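Local coordinates for protein lasso peptide isopeptidase AtxE2 (Asticcacaulis excentricus, PDB 5TXE) that hydrolyses the isopeptide bond of the lasso peptides astexin-2 and astexin-3, recognising chiefly their knotted shape and releasing them as linear peptides, at residues F535-S540 with T600-Q605; R542-V547 with F659-Q664; T619-Q622 with P627-L630; Y650-D655 with D676-L681. The protein carries 1 engineered substitution. One frame throughout, in Å; residues are numbered along the deposited sequence. Where two conformers were deposited one is given.

Contact 1: F535-S540 with T600-Q605; sequences FGLINS and TPLLIQ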
loop_
_atom_site.group_PDB
_atom_site.type_symbol
_atom_site.label_atom_id
_atom_site.label_comp_id
_atom_site.label_asym_id
_atom_site.label_seq_id
_atom_site.Cartn_x
_atom_site.Cartn_y
_atom_site.Cartn_z
ATOM N N PHE A 535 9.835 9.211 16.627
ATOM C CA PHE A 535 10.025 8.524 17.936
ATOM C C PHE A 535 11.451 8.057 18.126
ATOM O O PHE A 535 12.038 8.209 19.185
ATOM C CB PHE A 535 9.073 7.309 18.042
ATOM C CG PHE A 535 8.948 6.751 19.427
ATOM C CD1 PHE A 535 8.081 7.328 20.332
ATOM C CD2 PHE A 535 9.773 5.720 19.851
ATOM C CE1 PHE A 535 7.964 6.833 21.615
ATOM C CE2 PHE A 535 9.654 5.182 21.125
ATOM C CZ PHE A 535 8.747 5.751 22.011
ATOM N N GLY A 536 12.016 7.499 17.083
ATOM C CA GLY A 536 13.350 6.927 17.150
ATOM C C GLY A 536 14.428 7.937 17.368
ATOM O O GLY A 536 15.441 7.645 18.065
ATOM N N LEU A 537 14.276 9.115 16.772
ATOM C CA LEU A 537 15.360 10.113 16.845
ATOM C C LEU A 537 15.337 10.781 18.210
ATOM O O LEU A 537 16.294 11.342 18.645
ATOM C CB LEU A 537 15.224 11.164 15.764
ATOM C CG LEU A 537 15.353 10.684 14.346
ATOM C CD1 LEU A 537 15.368 11.859 13.382
ATOM C CD2 LEU A 537 16.584 9.855 14.135
ATOM N N ILE A 538 14.207 10.735 18.873
ATOM C CA ILE A 538 14.095 11.358 20.176
ATOM C C ILE A 538 14.426 10.386 21.288
ATOM O O ILE A 538 14.980 10.786 22.284
ATOM C CB ILE A 538 12.682 11.912 20.387
ATOM C CG1 ILE A 538 12.521 13.185 19.531
ATOM C CG2 ILE A 538 12.377 12.231 21.853
ATOM C CD1 ILE A 538 11.079 13.487 19.280
ATOM N N ASN A 539 14.043 9.128 21.140
ATOM C CA ASN A 539 14.140 8.175 22.234
ATOM C C ASN A 539 15.285 7.157 22.078
ATOM O O ASN A 539 15.313 6.139 22.756
ATOM C CB ASN A 539 12.779 7.484 22.376
ATOM C CG ASN A 539 11.674 8.442 22.759
ATOM O OD1 ASN A 539 11.592 8.842 23.881
ATOM N ND2 ASN A 539 10.846 8.839 21.803
ATOM N N SER A 540 16.219 7.428 21.163
ATOM C CA SER A 540 17.444 6.688 21.066
ATOM C C SER A 540 18.505 7.556 20.427
ATOM O O SER A 540 18.226 8.587 19.839
ATOM C CB SER A 540 17.223 5.452 20.234
ATOM O OG SER A 540 17.566 5.638 18.884
ATOM N N THR A 600 20.609 14.225 15.207
ATOM C CA THR A 600 20.694 13.441 13.991
ATOM C C THR A 600 20.272 14.242 12.754
ATOM O O THR A 600 19.192 14.765 12.726
ATOM C CB THR A 600 19.747 12.250 14.113
ATOM O OG1 THR A 600 20.124 11.468 15.249
ATOM C CG2 THR A 600 19.831 11.346 12.888
ATOM N N PRO A 601 21.074 14.242 11.700
ATOM C CA PRO A 601 20.688 14.814 10.410
ATOM C C PRO A 601 19.403 14.234 9.907
ATOM O O PRO A 601 19.257 13.022 9.847
ATOM C CB PRO A 601 21.838 14.429 9.497
ATOM C CG PRO A 601 23.027 14.290 10.411
ATOM C CD PRO A 601 22.456 13.670 11.666
ATOM N N LEU A 602 18.465 15.104 9.545
ATOM C CA LEU A 602 17.160 14.676 9.072
ATOM C C LEU A 602 16.793 15.415 7.785
ATOM O O LEU A 602 16.806 16.677 7.723
ATOM C CB LEU A 602 16.151 15.020 10.121
ATOM C CG LEU A 602 14.700 14.754 9.750
ATOM C CD1 LEU A 602 14.473 13.282 9.502
ATOM C CD2 LEU A 602 13.745 15.261 10.812
ATOM N N LEU A 603 16.487 14.628 6.768
ATOM C CA LEU A 603 15.949 15.098 5.535
ATOM C C LEU A 603 14.475 14.788 5.448
ATOM O O LEU A 603 14.099 13.630 5.611
ATOM C CB LEU A 603 16.665 14.465 4.381
ATOM C CG LEU A 603 16.114 14.796 3.001
ATOM C CD1 LEU A 603 16.352 16.224 2.644
ATOM C CD2 LEU A 603 16.843 13.950 1.980
ATOM N N ILE A 604 13.642 15.805 5.167
ATOM C CA ILE A 604 12.194 15.592 4.981
ATOM C C ILE A 604 11.826 15.868 3.514
ATOM O O ILE A 604 12.046 16.979 3.003
ATOM C CB ILE A 604 11.368 16.527 5.896
ATOM C CG1 ILE A 604 11.822 16.396 7.366
ATOM C CG2 ILE A 604 9.896 16.246 5.832
ATOM C CD1 ILE A 604 11.477 17.610 8.215
ATOM N N GLN A 605 11.239 14.888 2.853
ATOM C CA GLN A 605 10.916 15.022 1.444
ATOM C C GLN A 605 9.426 14.972 1.371
ATOM O O GLN A 605 8.826 13.886 1.240
ATOM C CB GLN A 605 11.573 13.915 0.648
ATOM C CG GLN A 605 13.091 14.042 0.637
ATOM C CD GLN A 605 13.747 13.514 -0.616
ATOM O OE1 GLN A 605 13.727 14.195 -1.674
ATOM N NE2 GLN A 605 14.411 12.356 -0.515
HETATM O O HOH W 1 18.375 13.138 16.999
#
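Leu537 reaches from helix 528-539 and splits its two methyls between Thr600 and Leu602. CD2 lies 3.8 Å from CG2 of Thr600, the side chains crossing at about a right angle, while CD1 faces CD1 of Leu602 at a looser 4.2 Å. The threonine is divided by its first torsion (-59°): CG2, the apolar branch, stands anti to the backbone N and meets the leucine, and OG1, beside that N, bonds to the carbonyl O of Phe543. One end of the contact is polar, since a water donates to Leu537 O (3.2 Å) and accepts from Thr600 N (3.1 Å), linking the two backbones beside the methyl contact.

Within segment 535-540, Asn539 folds back so that ND2 donates to a lone pair of Phe535 O, in the carbonyl plane and 2.9 Å away, and also bonds to Ala588 O. The Phe535 carbonyl takes the backbone N of Asn539 as well, so two donors grip it, and ND2 sits 3.4 Å above the centre of the Phe535 ring. Ser540 OG donates to Gly536 O at 3.0 Å.

Helix 528-539 leaves the nucleophile elbow, starting just after Ala527, the engineered replacement of the nucleophile; here, by its far end, it packs on strand 602-607, as in the alpha/beta hydrolase fold.

Contact 2: R542-V547 with F659-Q664; sequences RFAAAV and FWLMDQ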
loop_
_atom_site.group_PDB
_atom_site.type_symbol
_atom_site.label_atom_id
_atom_site.label_comp_id
_atom_site.label_asym_id
_atom_site.label_seq_id
_atom_site.Cartn_x
_atom_site.Cartn_y
_atom_site.Cartn_z
ATOM N N ARG A 542 20.679 5.755 18.462
ATOM C CA ARG A 542 21.191 4.704 17.591
ATOM C C ARG A 542 21.290 5.071 16.143
ATOM O O ARG A 542 21.840 4.280 15.379
ATOM C CB ARG A 542 20.275 3.525 17.695
ATOM C CG ARG A 542 20.165 3.033 19.119
ATOM C CD ARG A 542 21.364 2.219 19.541
ATOM N NE ARG A 542 20.888 1.301 20.572
ATOM C CZ ARG A 542 20.964 -0.014 20.479
ATOM N NH1 ARG A 542 21.571 -0.599 19.440
ATOM N NH2 ARG A 542 20.444 -0.747 21.440
ATOM N N PHE A 543 20.753 6.241 15.729
ATOM C CA PHE A 543 20.721 6.575 14.287
ATOM C C PHE A 543 21.620 7.717 13.910
ATOM O O PHE A 543 21.562 8.754 14.492
ATOM C CB PHE A 543 19.267 6.825 13.906
ATOM C CG PHE A 543 18.402 5.654 14.231
ATOM C CD1 PHE A 543 18.519 4.494 13.499
ATOM C CD2 PHE A 543 17.528 5.693 15.245
ATOM C CE1 PHE A 543 17.751 3.411 13.783
ATOM C CE2 PHE A 543 16.761 4.602 15.546
ATOM C CZ PHE A 543 16.874 3.471 14.802
ATOM N N ALA A 544 22.462 7.545 12.914
ATOM C CA ALA A 544 23.357 8.601 12.542
ATOM C C ALA A 544 22.805 9.528 11.422
ATOM O O ALA A 544 23.437 10.559 11.102
ATOM C CB ALA A 544 24.654 8.006 12.083
ATOM N N ALA A 545 21.714 9.125 10.780
ATOM C CA ALA A 545 21.049 9.950 9.725
ATOM C C ALA A 545 19.658 9.418 9.457
ATOM O O ALA A 545 19.393 8.223 9.718
ATOM C CB ALA A 545 21.871 9.977 8.466
ATOM N N ALA A 546 18.755 10.300 9.038
ATOM C CA ALA A 546 17.399 9.892 8.774
ATOM C C ALA A 546 16.773 10.650 7.622
ATOM O O ALA A 546 17.212 11.767 7.291
ATOM C CB ALA A 546 16.569 10.010 10.016
ATOM N N VAL A 547 15.785 10.002 6.993
ATOM C CA VAL A 547 14.958 10.563 5.992
ATOM C C VAL A 547 13.529 10.210 6.333
ATOM O O VAL A 547 13.261 9.097 6.757
ATOM C CB VAL A 547 15.291 10.019 4.615
ATOM C CG1 VAL A 547 14.344 10.616 3.574
ATOM C CG2 VAL A 547 16.733 10.381 4.251
ATOM N N PHE A 659 26.414 10.859 1.844
ATOM C CA PHE A 659 27.068 12.002 2.427
ATOM C C PHE A 659 27.309 11.780 3.923
ATOM O O PHE A 659 28.429 11.952 4.384
ATOM C CB PHE A 659 26.278 13.318 2.156
ATOM C CG PHE A 659 26.888 14.572 2.772
ATOM C CD1 PHE A 659 27.855 15.269 2.128
ATOM C CD2 PHE A 659 26.484 15.006 4.007
ATOM C CE1 PHE A 659 28.435 16.388 2.715
ATOM C CE2 PHE A 659 27.015 16.131 4.579
ATOM C CZ PHE A 659 27.987 16.824 3.936
ATOM N N TRP A 660 26.277 11.430 4.681
ATOM C CA TRP A 660 26.408 11.376 6.097
ATOM C C TRP A 660 26.969 10.094 6.591
ATOM O O TRP A 660 27.616 10.108 7.635
ATOM C CB TRP A 660 25.092 11.558 6.779
ATOM C CG TRP A 660 24.491 12.912 6.540
ATOM C CD1 TRP A 660 23.459 13.216 5.705
ATOM C CD2 TRP A 660 24.859 14.116 7.198
ATOM N NE1 TRP A 660 23.146 14.556 5.819
ATOM C CE2 TRP A 660 24.007 15.127 6.724
ATOM C CE3 TRP A 660 25.844 14.438 8.140
ATOM C CZ2 TRP A 660 24.100 16.426 7.152
ATOM C CZ3 TRP A 660 25.947 15.734 8.567
ATOM C CH2 TRP A 660 25.074 16.725 8.060
ATOM N N LEU A 661 26.723 8.975 5.906
ATOM C CA LEU A 661 27.204 7.686 6.391
ATOM C C LEU A 661 28.447 7.179 5.708
ATOM O O LEU A 661 29.065 6.312 6.261
ATOM C CB LEU A 661 26.149 6.597 6.273
ATOM C CG LEU A 661 24.814 6.889 6.925
ATOM C CD1 LEU A 661 23.850 5.740 6.656
ATOM C CD2 LEU A 661 24.865 7.143 8.404
ATOM N N MET A 662 28.799 7.682 4.512
ATOM C CA MET A 662 30.039 7.326 3.830
ATOM C C MET A 662 30.988 8.506 3.620
ATOM O O MET A 662 32.087 8.278 3.157
ATOM C CB MET A 662 29.752 6.687 2.453
ATOM C CG MET A 662 29.066 5.321 2.509
ATOM S SD MET A 662 28.623 4.800 0.872
ATOM C CE MET A 662 28.014 3.167 1.094
ATOM N N ASP A 663 30.597 9.738 3.983
ATOM C CA ASP A 663 31.392 10.936 3.727
ATOM C C ASP A 663 31.744 11.051 2.241
ATOM O O ASP A 663 32.812 11.473 1.897
ATOM C CB ASP A 663 32.642 10.948 4.633
ATOM C CG ASP A 663 32.288 10.906 6.158
ATOM O OD1 ASP A 663 31.246 11.475 6.580
ATOM O OD2 ASP A 663 33.059 10.292 6.930
ATOM N N GLN A 664 30.823 10.650 1.375
ATOM C CA GLN A 664 31.045 10.730 -0.058
ATOM C C GLN A 664 30.034 11.624 -0.729
ATOM O O GLN A 664 28.869 11.685 -0.316
ATOM C CB GLN A 664 30.886 9.357 -0.683
ATOM C CG GLN A 664 32.189 8.571 -0.726
ATOM C CD GLN A 664 31.925 7.101 -0.924
ATOM O OE1 GLN A 664 30.886 6.717 -1.466
ATOM N NE2 GLN A 664 32.842 6.265 -0.464
#
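Leu661 lays its CD2 methyl over two successive alanines, 3.8 Å from Ala544 CB and 4.1 Å from Ala545 CB. Its CB does not leave the helix aimed at the strand; the first torsion of -54°, with CG beside the backbone N, brings the branched end round to it. Trp660 contributes its CB instead, 4.0 Å from Ala545 CB, so this one methyl meets both the root of the tryptophan and the tip of the leucine.

The Trp660 indole passes beyond the alanine, which meets it obliquely. Phe659 CD2 sits over the middle of one indole face, 3.6 Å above its plane, and Trp656 makes an edge-to-face pair with the same ring. Leu661 O accepts a hydrogen bond from Arg520 NH1.

Ala545 is held in the parallel part of the mixed sheet by backbone bonds to Leu523, and helix 643-662 packs on the face from which its CB projects. Every atom pair that joins the two segments is carbon against carbon. Fixed in neither direction nor angle by polar bonds, such a contact depends on shape, and the small alanine side chains allow the backbones to come close, 6.6 Å between the CA atoms of Ala545 and Trp660.

Contact 3: T619-Q622 with P627-L630; sequences TALQ and PVEL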
loop_
_atom_site.group_PDB
_atom_site.type_symbol
_atom_site.label_atom_id
_atom_site.label_comp_id
_atom_site.label_asym_id
_atom_site.label_seq_id
_atom_site.Cartn_x
_atom_site.Cartn_y
_atom_site.Cartn_z
ATOM N N THR A 619 11.057 24.756 12.012
ATOM C CA THR A 619 11.532 26.082 12.406
ATOM C C THR A 619 12.242 26.005 13.749
ATOM O O THR A 619 13.260 26.665 13.943
ATOM C CB THR A 619 10.359 27.040 12.460
ATOM O OG1 THR A 619 9.694 27.068 11.165
ATOM C CG2 THR A 619 10.793 28.405 12.855
ATOM N N ALA A 620 11.752 25.160 14.662
ATOM C CA ALA A 620 12.415 24.998 15.975
ATOM C C ALA A 620 13.771 24.355 15.798
ATOM O O ALA A 620 14.751 24.789 16.386
ATOM C CB ALA A 620 11.549 24.207 16.919
ATOM N N LEU A 621 13.845 23.374 14.912
ATOM C CA LEU A 621 15.105 22.745 14.603
ATOM C C LEU A 621 16.096 23.677 13.988
ATOM O O LEU A 621 17.292 23.657 14.391
ATOM C CB LEU A 621 14.912 21.558 13.676
ATOM C CG LEU A 621 14.213 20.355 14.351
ATOM C CD1 LEU A 621 13.786 19.345 13.298
ATOM C CD2 LEU A 621 15.122 19.628 15.360
ATOM N N GLN A 622 15.673 24.494 13.008
ATOM C CA GLN A 622 16.603 25.478 12.416
ATOM C C GLN A 622 17.057 26.478 13.451
ATOM O O GLN A 622 18.234 26.809 13.557
ATOM C CB GLN A 622 16.021 26.268 11.268
ATOM C CG GLN A 622 15.943 25.492 9.995
ATOM C CD GLN A 622 15.907 26.397 8.744
ATOM O OE1 GLN A 622 15.274 27.447 8.731
ATOM N NE2 GLN A 622 16.609 25.977 7.693
ATOM N N PRO A 627 20.930 19.961 12.026
ATOM C CA PRO A 627 21.079 19.618 10.602
ATOM C C PRO A 627 19.843 18.978 9.966
ATOM O O PRO A 627 19.829 17.787 9.725
ATOM C CB PRO A 627 22.228 18.640 10.611
ATOM C CG PRO A 627 22.168 17.992 11.969
ATOM C CD PRO A 627 21.571 18.972 12.908
ATOM N N VAL A 628 18.867 19.823 9.636
ATOM C CA VAL A 628 17.597 19.432 9.090
ATOM C C VAL A 628 17.440 20.131 7.710
ATOM O O VAL A 628 17.931 21.230 7.502
ATOM C CB VAL A 628 16.469 19.856 10.017
ATOM C CG1 VAL A 628 16.396 21.359 10.138
ATOM C CG2 VAL A 628 15.104 19.354 9.551
ATOM N N GLU A 629 16.770 19.471 6.780
ATOM C CA GLU A 629 16.457 20.057 5.467
ATOM C C GLU A 629 15.100 19.521 5.071
ATOM O O GLU A 629 14.765 18.348 5.322
ATOM C CB GLU A 629 17.505 19.677 4.436
ATOM C CG GLU A 629 17.200 20.208 3.058
ATOM C CD GLU A 629 18.378 20.193 2.116
ATOM O OE1 GLU A 629 18.388 19.374 1.170
ATOM O OE2 GLU A 629 19.299 21.018 2.289
ATOM N N LEU A 630 14.313 20.406 4.463
ATOM C CA LEU A 630 12.953 20.102 4.021
ATOM C C LEU A 630 12.839 20.400 2.535
ATOM O O LEU A 630 13.239 21.481 2.049
ATOM C CB LEU A 630 11.953 20.971 4.809
ATOM C CG LEU A 630 10.500 21.087 4.332
ATOM C CD1 LEU A 630 9.805 19.734 4.399
ATOM C CD2 LEU A 630 9.694 22.020 5.190
HETATM O O HOH W 2 18.865 23.883 8.371
#
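In the beta-alpha-beta crossover that leads from strand 602-607 to strand 628-633, the return from helix to strand is packed by Leu621 against Val628. Two layers of carbon meet: Leu621 CB rests 3.8 Å from Val628 CG1, and the leucine's CD1 is 4.0 Å from the other methyl, CG2. The two side chains cross at about a right angle, which lets a single valine fork touch both the root and the tip of the leucine. Val628 achieves this with chi1 at 64°, CG1 occupying the crowded position between backbone N and carbonyl carbon and CG2 standing anti to the N.

Strand 628-633 ends the parallel part of the central alpha/beta hydrolase sheet, bonded through its backbone to strand 602-607, so helix 615-623 covers one face of the outermost strand. Glu629, next in sequence, directs its CB away from this helix.

On the solvent-exposed side Gln622, its chain extended beyond CG, crosses the valine at about a right angle, and CG comes within 4.2 Å of Val628 CG1. Its amide goes further: NE2 gives a hydrogen to a water 3.2 Å away, and that water donates onward to Val628 O at 2.9 Å, a water bridge from the side-chain amide to the strand backbone.

Contact 4: Y650-D655 with D676-L681; sequences YNRTID and DRWRAL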
loop_
_atom_site.group_PDB
_atom_site.type_symbol
_atom_site.label_atom_id
_atom_site.label_comp_id
_atom_site.label_asym_id
_atom_site.label_seq_id
_atom_site.Cartn_x
_atom_site.Cartn_y
_atom_site.Cartn_z
ATOM N N TYR A 650 14.340 9.242 -4.685
ATOM C CA TYR A 650 15.321 8.157 -4.697
ATOM C C TYR A 650 16.734 8.699 -4.692
ATOM O O TYR A 650 17.562 8.311 -3.862
ATOM C CB TYR A 650 15.198 7.303 -5.944
ATOM C CG TYR A 650 14.042 6.327 -6.041
ATOM C CD1 TYR A 650 13.154 6.071 -4.990
ATOM C CD2 TYR A 650 13.854 5.606 -7.218
ATOM C CE1 TYR A 650 12.089 5.167 -5.133
ATOM C CE2 TYR A 650 12.840 4.664 -7.347
ATOM C CZ TYR A 650 11.975 4.432 -6.311
ATOM O OH TYR A 650 11.042 3.472 -6.513
ATOM N N ASN A 651 17.021 9.610 -5.612
ATOM C CA ASN A 651 18.404 10.088 -5.779
ATOM C C ASN A 651 18.887 10.945 -4.635
ATOM O O ASN A 651 20.039 10.833 -4.227
ATOM C CB ASN A 651 18.541 10.883 -7.050
ATOM C CG ASN A 651 18.656 9.984 -8.260
ATOM O OD1 ASN A 651 19.286 8.963 -8.199
ATOM N ND2 ASN A 651 18.078 10.380 -9.354
ATOM N N ARG A 652 18.021 11.800 -4.099
ATOM C CA ARG A 652 18.445 12.615 -3.014
ATOM C C ARG A 652 18.621 11.774 -1.733
ATOM O O ARG A 652 19.435 12.096 -0.866
ATOM C CB ARG A 652 17.447 13.748 -2.800
ATOM C CG ARG A 652 17.975 14.812 -1.849
ATOM C CD ARG A 652 16.919 15.904 -1.636
ATOM N NE ARG A 652 16.843 16.863 -2.743
ATOM C CZ ARG A 652 15.871 16.916 -3.645
ATOM N NH1 ARG A 652 14.927 16.058 -3.651
ATOM N NH2 ARG A 652 15.897 17.838 -4.594
ATOM N N THR A 653 17.784 10.773 -1.558
ATOM C CA THR A 653 17.892 9.972 -0.393
ATOM C C THR A 653 19.197 9.139 -0.421
ATOM O O THR A 653 19.870 9.025 0.590
ATOM C CB THR A 653 16.690 9.054 -0.269
ATOM O OG1 THR A 653 15.614 9.832 0.221
ATOM C CG2 THR A 653 16.959 7.938 0.722
ATOM N N ILE A 654 19.576 8.624 -1.593
ATOM C CA ILE A 654 20.879 7.962 -1.737
ATOM C C ILE A 654 22.001 8.946 -1.491
ATOM O O ILE A 654 22.942 8.643 -0.755
ATOM C CB ILE A 654 21.024 7.310 -3.099
ATOM C CG1 ILE A 654 20.104 6.121 -3.167
ATOM C CG2 ILE A 654 22.434 6.815 -3.353
ATOM C CD1 ILE A 654 19.900 5.590 -4.566
ATOM N N ASP A 655 21.912 10.138 -2.059
ATOM C CA ASP A 655 22.973 11.096 -1.870
ATOM C C ASP A 655 23.105 11.431 -0.382
ATOM O O ASP A 655 24.200 11.639 0.140
ATOM C CB ASP A 655 22.697 12.410 -2.600
ATOM C CG ASP A 655 22.752 12.313 -4.125
ATOM O OD1 ASP A 655 23.178 11.276 -4.669
ATOM O OD2 ASP A 655 22.330 13.284 -4.799
ATOM N N ASP A 676 26.969 22.020 -1.120
ATOM C CA ASP A 676 27.228 23.257 -0.325
ATOM C C ASP A 676 26.312 23.338 0.891
ATOM O O ASP A 676 26.739 23.588 2.016
ATOM C CB ASP A 676 27.044 24.536 -1.169
ATOM C CG ASP A 676 28.123 24.707 -2.257
ATOM O OD1 ASP A 676 29.186 24.019 -2.188
ATOM O OD2 ASP A 676 27.891 25.511 -3.196
ATOM N N ARG A 677 25.025 23.137 0.669
ATOM C CA ARG A 677 24.070 23.214 1.736
ATOM C C ARG A 677 24.355 22.161 2.808
ATOM O O ARG A 677 24.316 22.441 3.977
ATOM C CB ARG A 677 22.715 22.906 1.152
ATOM C CG ARG A 677 21.718 24.024 1.116
ATOM C CD ARG A 677 20.364 23.408 0.827
ATOM N NE ARG A 677 20.333 23.195 -0.569
ATOM C CZ ARG A 677 19.967 22.124 -1.255
ATOM N NH1 ARG A 677 19.511 20.993 -0.723
ATOM N NH2 ARG A 677 20.035 22.250 -2.569
ATOM N N TRP A 678 24.631 20.934 2.392
ATOM C CA TRP A 678 24.807 19.865 3.342
ATOM C C TRP A 678 26.143 20.010 4.094
ATOM O O TRP A 678 26.231 19.695 5.290
ATOM C CB TRP A 678 24.706 18.515 2.653
ATOM C CG TRP A 678 23.365 18.230 2.055
ATOM C CD1 TRP A 678 22.244 18.985 2.158
ATOM C CD2 TRP A 678 23.021 17.113 1.264
ATOM N NE1 TRP A 678 21.225 18.414 1.477
ATOM C CE2 TRP A 678 21.683 17.271 0.883
ATOM C CE3 TRP A 678 23.718 15.990 0.823
ATOM C CZ2 TRP A 678 21.012 16.342 0.142
ATOM C CZ3 TRP A 678 23.023 15.052 0.044
ATOM C CH2 TRP A 678 21.697 15.227 -0.261
ATOM N N ARG A 679 27.158 20.557 3.441
ATOM C CA ARG A 679 28.416 20.892 4.191
ATOM C C ARG A 679 28.149 21.933 5.248
ATOM O O ARG A 679 28.622 21.805 6.390
ATOM C CB ARG A 679 29.538 21.301 3.249
ATOM C CG ARG A 679 30.096 20.078 2.556
ATOM C CD ARG A 679 31.396 20.301 1.794
ATOM N NE ARG A 679 31.101 20.919 0.514
ATOM C CZ ARG A 679 30.988 20.278 -0.650
ATOM N NH1 ARG A 679 31.216 18.953 -0.796
ATOM N NH2 ARG A 679 30.655 20.995 -1.697
ATOM N N ALA A 680 27.310 22.908 4.922
ATOM C CA ALA A 680 26.942 23.886 5.930
ATOM C C ALA A 680 26.149 23.227 7.061
ATOM O O ALA A 680 26.283 23.646 8.216
ATOM C CB ALA A 680 26.160 25.063 5.320
ATOM N N LEU A 681 25.295 22.251 6.753
ATOM C CA LEU A 681 24.555 21.592 7.832
ATOM C C LEU A 681 25.528 20.867 8.790
ATOM O O LEU A 681 25.372 20.867 10.001
ATOM C CB LEU A 681 23.537 20.585 7.296
ATOM C CG LEU A 681 22.339 21.151 6.527
ATOM C CD1 LEU A 681 21.456 20.002 6.082
ATOM C CD2 LEU A 681 21.509 22.143 7.348
#
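Arg652 is the first residue of segment 650-655 to meet Trp678, and it does so with its aliphatic part. CG, set anti to the backbone N (chi1 -168°), lies in the plane of the indole and abuts its edge at CZ2, 3.9 Å away. Bent at chi3, the chain carries the guanidinium to Gln605, where NH1 bonds to OE1, and its plane stands about 70° from that of the ring. No cation-pi stack results; the arginine offers carbon to the tryptophan and a hydrogen bond to Gln605 on strand 602-607. The Arg652 carbonyl O approaches CH2 obliquely at 3.9 Å.

One turn later Asp655 completes the seat. Its CB is 3.8 Å from Trp678 CZ3, and its carbonyl O, near the ring plane, faces the same carbon at 3.6 Å. The carboxylate turns elsewhere: OD2 forms a salt bridge with Lys671 NZ and accepts a hydrogen bond from Gln674 NE2.

This is the outer helix pair of the hydrolase domain, with helix 672-684 packed on the helix that follows the loop of His638, the probable catalytic histidine. The indole fills the space between backbones whose closest CA atoms, those of Asp655 and Trp678, are 10.4 Å apart. Replacing Trp678 with an alanine here would probably open a hole between the helices and leave Glu629 without one of its donors. That donor is NE1, which bonds to Glu629 OE1; the same oxygen forms a salt bridge with Arg677, while Trp656 meets the indole edge-to-face.

The four contacts sit on one side of the chain's centre, their centres 10 to 16 Å apart, and show how an alpha/beta hydrolase sheet is covered on both faces. Strands 545-548, 602-607 and 628-633 are consecutive and parallel. Contacts 1 and 3 bring helices 528-539 and 615-623 to one face; contact 2 lays helix 643-662 on the other, and contact 4 adds helix 672-684 outside it. Along the chain, contact 2 crosses contacts 1 and 4, while contact 3 falls between the two segments of contact 2. The Arg677-Glu629 salt bridge ties contact 4 to contact 3. All lie away from the catalytic and substrate-binding residues and pack helices onto or around the sheet of the catalytic domain.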